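PDB 4MJK: CRISPR protein from Archaeoglobus fulgidus, which probably serves as a Cas5-type (subtype I-A) subunit of the Cascade complex, which binds CRISPR RNA in archaeal defence against foreign nucleic acid. Local coordinates for residues Q194-F205 and S221-I232. Sequence-based numbering, arbitrary orientation.
Sequences QRWEFEVYLNPF and SGKKAVLYRIPI
Arg229 lays its guanidinium flat on one face of the Phe198 ring, the planes 17° apart and CZ 3.6 Å from the ring centroid, a cation-pi stack. At its edge, the N-H groups of NH2 and NE point to Trp196 O (NH2 to O 3.0 Å) and Glu197 O (NE to O 3.2 Å); both acceptors lie in the guanidinium plane, though each nitrogen stands above the carbonyl plane it meets. Arginine suits this place, being flat enough to stack while its rim donates. Its chain bends at chi2 and chi3, bringing CD over the same ring face in a CH-pi contact. Without the guanidinium, as with an alanine in its place, Phe198 is likely to be freer to turn and Trp196 O to lack a mate; Glu197 O would keep Ile230 N, which reaches it from the opposite face. On the same side of the sheet, rigid Pro231 sets CB over the Trp196 six-membered ring, 3.8 Å from its centroid. On the other side, Tyr201 and Tyr228 form an offset edge-to-face pair, planes at 72°, and the Tyr201 hydroxyl donates to Glu199 OE2. The antiparallel ladder runs from Arg195–Ile232 to Asn203–Lys224. Asn203's short amide offers donor and acceptor at once: ND2 bonds across to Lys223 O, OD1 takes Phe205 N in an Asx turn. Strand 225-231 lies between 196-202 and 180-181; both tyrosines meet Trp71 of strand 66-73, and Pro204 packs on Leu37 of helix 33-46.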
# COMPACT_ATOMS: atom_id res chain seq x y z
N GLN A 194 -10.40 -17.95 -15.43
CA GLN A 194 -9.58 -16.91 -16.03
C GLN A 194 -8.68 -16.07 -15.18
O GLN A 194 -8.84 -15.91 -13.96
CB GLN A 194 -10.40 -15.97 -16.91
CG GLN A 194 -10.50 -16.46 -18.34
CD GLN A 194 -9.15 -16.46 -19.04
OE1 GLN A 194 -8.13 -16.04 -18.48
NE2 GLN A 194 -9.13 -16.93 -20.28
N ARG A 195 -7.76 -15.49 -15.95
CA ARG A 195 -6.66 -14.67 -15.54
C ARG A 195 -5.43 -15.49 -15.17
O ARG A 195 -5.19 -15.84 -14.02
CB ARG A 195 -7.06 -13.61 -14.54
CG ARG A 195 -7.80 -12.46 -15.22
CD ARG A 195 -6.88 -11.73 -16.19
NE ARG A 195 -6.50 -10.43 -15.64
CZ ARG A 195 -5.43 -9.73 -16.01
NH1 ARG A 195 -4.61 -10.20 -16.93
NH2 ARG A 195 -5.19 -8.56 -15.44
N TRP A 196 -4.67 -15.79 -16.22
CA TRP A 196 -3.32 -16.31 -16.10
C TRP A 196 -2.38 -15.39 -16.89
O TRP A 196 -2.38 -15.38 -18.13
CB TRP A 196 -3.26 -17.73 -16.63
CG TRP A 196 -3.93 -18.69 -15.70
CD1 TRP A 196 -5.27 -19.02 -15.67
CD2 TRP A 196 -3.32 -19.39 -14.62
NE1 TRP A 196 -5.50 -19.92 -14.65
CE2 TRP A 196 -4.32 -20.16 -13.99
CE3 TRP A 196 -2.00 -19.47 -14.13
CZ2 TRP A 196 -4.06 -20.99 -12.90
CZ3 TRP A 196 -1.74 -20.30 -13.06
CH2 TRP A 196 -2.77 -21.05 -12.45
N GLU A 197 -1.58 -14.63 -16.17
CA GLU A 197 -0.65 -13.71 -16.79
C GLU A 197 0.72 -14.38 -16.98
O GLU A 197 0.88 -15.56 -16.67
CB GLU A 197 -0.54 -12.44 -15.95
CG GLU A 197 -1.40 -11.31 -16.47
CD GLU A 197 -0.75 -10.57 -17.62
OE1 GLU A 197 -1.30 -9.54 -18.05
OE2 GLU A 197 0.33 -11.01 -18.09
N PHE A 198 1.68 -13.62 -17.52
CA PHE A 198 3.05 -14.05 -17.71
C PHE A 198 3.94 -13.11 -16.90
O PHE A 198 3.68 -11.90 -16.83
CB PHE A 198 3.49 -13.90 -19.18
CG PHE A 198 2.79 -14.82 -20.15
CD1 PHE A 198 3.41 -15.97 -20.60
CD2 PHE A 198 1.50 -14.54 -20.59
CE1 PHE A 198 2.78 -16.82 -21.49
CE2 PHE A 198 0.85 -15.38 -21.49
CZ PHE A 198 1.50 -16.52 -21.94
N GLU A 199 5.02 -13.63 -16.34
CA GLU A 199 5.93 -12.78 -15.61
C GLU A 199 7.31 -13.42 -15.62
O GLU A 199 7.43 -14.63 -15.48
CB GLU A 199 5.42 -12.57 -14.18
CG GLU A 199 6.20 -11.55 -13.35
CD GLU A 199 5.26 -10.72 -12.48
OE1 GLU A 199 4.66 -9.76 -13.00
OE2 GLU A 199 5.10 -11.06 -11.28
N VAL A 200 8.36 -12.62 -15.82
CA VAL A 200 9.72 -13.15 -15.87
C VAL A 200 10.48 -12.80 -14.61
O VAL A 200 10.57 -11.62 -14.24
CB VAL A 200 10.52 -12.63 -17.09
CG1 VAL A 200 11.94 -13.20 -17.08
CG2 VAL A 200 9.78 -12.98 -18.38
N TYR A 201 11.03 -13.83 -13.95
CA TYR A 201 11.73 -13.68 -12.67
C TYR A 201 13.17 -14.17 -12.77
O TYR A 201 13.51 -14.91 -13.69
CB TYR A 201 11.06 -14.54 -11.59
CG TYR A 201 9.59 -14.25 -11.32
CD1 TYR A 201 8.61 -15.21 -11.59
CD2 TYR A 201 9.18 -13.03 -10.80
CE1 TYR A 201 7.27 -14.95 -11.34
CE2 TYR A 201 7.84 -12.76 -10.56
CZ TYR A 201 6.89 -13.73 -10.83
OH TYR A 201 5.55 -13.47 -10.59
N LEU A 202 14.00 -13.79 -11.80
CA LEU A 202 15.25 -14.51 -11.56
C LEU A 202 14.97 -15.99 -11.23
O LEU A 202 14.04 -16.32 -10.47
CB LEU A 202 16.08 -13.84 -10.46
CG LEU A 202 16.54 -12.40 -10.72
CD1 LEU A 202 17.27 -11.81 -9.51
CD2 LEU A 202 17.41 -12.31 -11.98
N ASN A 203 15.75 -16.88 -11.83
CA ASN A 203 15.55 -18.31 -11.66
C ASN A 203 15.88 -18.74 -10.23
O ASN A 203 16.99 -18.51 -9.75
CB ASN A 203 16.42 -19.06 -12.70
CG ASN A 203 16.22 -20.56 -12.67
OD1 ASN A 203 15.37 -21.08 -11.96
ND2 ASN A 203 17.02 -21.27 -13.46
N PRO A 204 14.91 -19.35 -9.52
CA PRO A 204 15.23 -19.70 -8.13
C PRO A 204 15.91 -21.06 -8.02
O PRO A 204 16.36 -21.44 -6.94
CB PRO A 204 13.85 -19.77 -7.48
CG PRO A 204 12.95 -20.25 -8.59
CD PRO A 204 13.50 -19.62 -9.86
N PHE A 205 15.97 -21.80 -9.11
CA PHE A 205 16.51 -23.16 -9.09
C PHE A 205 18.02 -23.11 -9.30
O PHE A 205 18.50 -22.53 -10.27
CB PHE A 205 15.85 -24.03 -10.15
CG PHE A 205 14.37 -24.14 -9.97
CD1 PHE A 205 13.84 -24.76 -8.85
CD2 PHE A 205 13.51 -23.62 -10.91
CE1 PHE A 205 12.48 -24.86 -8.66
CE2 PHE A 205 12.14 -23.71 -10.72
CZ PHE A 205 11.63 -24.34 -9.60
N SER A 221 17.65 -25.90 -16.46
CA SER A 221 19.10 -25.88 -16.23
C SER A 221 19.52 -24.98 -15.09
O SER A 221 19.07 -25.13 -13.95
CB SER A 221 19.83 -25.43 -17.50
OG SER A 221 20.24 -26.54 -18.29
N GLY A 222 20.41 -24.06 -15.43
CA GLY A 222 20.82 -22.99 -14.55
C GLY A 222 20.85 -21.74 -15.41
O GLY A 222 21.87 -21.08 -15.53
N LYS A 223 19.72 -21.44 -16.04
CA LYS A 223 19.57 -20.18 -16.76
C LYS A 223 19.31 -19.10 -15.73
O LYS A 223 19.00 -19.41 -14.58
CB LYS A 223 18.43 -20.27 -17.78
CG LYS A 223 17.14 -20.82 -17.22
CD LYS A 223 16.37 -21.58 -18.29
CE LYS A 223 14.88 -21.24 -18.26
NZ LYS A 223 14.59 -19.93 -18.91
N LYS A 224 19.48 -17.84 -16.12
CA LYS A 224 19.40 -16.75 -15.15
C LYS A 224 17.97 -16.31 -14.86
O LYS A 224 17.65 -15.94 -13.74
CB LYS A 224 20.24 -15.54 -15.60
CG LYS A 224 21.67 -15.88 -16.03
CD LYS A 224 22.20 -17.15 -15.36
CE LYS A 224 22.34 -16.99 -13.85
NZ LYS A 224 22.55 -18.33 -13.20
N ALA A 225 17.12 -16.36 -15.88
CA ALA A 225 15.72 -15.95 -15.76
C ALA A 225 14.76 -17.09 -16.12
O ALA A 225 15.10 -17.95 -16.92
CB ALA A 225 15.45 -14.77 -16.64
N VAL A 226 13.55 -17.06 -15.56
CA VAL A 226 12.55 -18.08 -15.85
C VAL A 226 11.19 -17.41 -16.12
O VAL A 226 10.82 -16.45 -15.45
CB VAL A 226 12.42 -19.09 -14.68
CG1 VAL A 226 12.06 -18.36 -13.38
CG2 VAL A 226 11.37 -20.13 -14.98
N LEU A 227 10.47 -17.92 -17.11
CA LEU A 227 9.14 -17.44 -17.42
C LEU A 227 8.11 -18.22 -16.60
O LEU A 227 8.15 -19.45 -16.60
CB LEU A 227 8.87 -17.64 -18.91
CG LEU A 227 7.45 -17.27 -19.38
CD1 LEU A 227 7.19 -15.79 -19.22
CD2 LEU A 227 7.22 -17.73 -20.82
N TYR A 228 7.21 -17.52 -15.90
CA TYR A 228 6.15 -18.16 -15.12
C TYR A 228 4.79 -17.76 -15.65
O TYR A 228 4.62 -16.63 -16.12
CB TYR A 228 6.19 -17.71 -13.65
CG TYR A 228 6.86 -18.66 -12.69
CD1 TYR A 228 8.21 -18.92 -12.79
CD2 TYR A 228 6.14 -19.29 -11.68
CE1 TYR A 228 8.84 -19.78 -11.90
CE2 TYR A 228 6.76 -20.14 -10.78
CZ TYR A 228 8.12 -20.39 -10.90
OH TYR A 228 8.75 -21.25 -10.02
N ARG A 229 3.82 -18.66 -15.54
CA ARG A 229 2.42 -18.28 -15.66
C ARG A 229 1.94 -18.05 -14.23
O ARG A 229 2.33 -18.80 -13.33
CB ARG A 229 1.59 -19.37 -16.34
CG ARG A 229 2.02 -19.67 -17.77
CD ARG A 229 1.95 -18.44 -18.69
NE ARG A 229 0.61 -17.86 -18.85
CZ ARG A 229 -0.23 -18.16 -19.84
NH1 ARG A 229 0.10 -19.06 -20.76
NH2 ARG A 229 -1.41 -17.57 -19.91
N ILE A 230 1.15 -17.00 -14.01
CA ILE A 230 0.73 -16.62 -12.67
C ILE A 230 -0.76 -16.37 -12.66
O ILE A 230 -1.30 -15.75 -13.59
CB ILE A 230 1.46 -15.33 -12.17
CG1 ILE A 230 1.36 -14.22 -13.22
CG2 ILE A 230 2.95 -15.63 -11.89
CD1 ILE A 230 1.87 -12.85 -12.76
N PRO A 231 -1.46 -16.85 -11.62
CA PRO A 231 -2.90 -16.63 -11.59
C PRO A 231 -3.25 -15.24 -11.03
O PRO A 231 -2.57 -14.75 -10.11
CB PRO A 231 -3.39 -17.72 -10.64
CG PRO A 231 -2.25 -17.87 -9.65
CD PRO A 231 -0.98 -17.64 -10.47
N ILE A 232 -4.29 -14.64 -11.59
CA ILE A 232 -4.78 -13.34 -11.17
C ILE A 232 -6.27 -13.49 -10.88
O ILE A 232 -7.08 -13.73 -11.78
CB ILE A 232 -4.58 -12.26 -12.25
CG1 ILE A 232 -3.11 -12.18 -12.70
CG2 ILE A 232 -5.15 -10.91 -11.77
CD1 ILE A 232 -2.22 -11.42 -11.80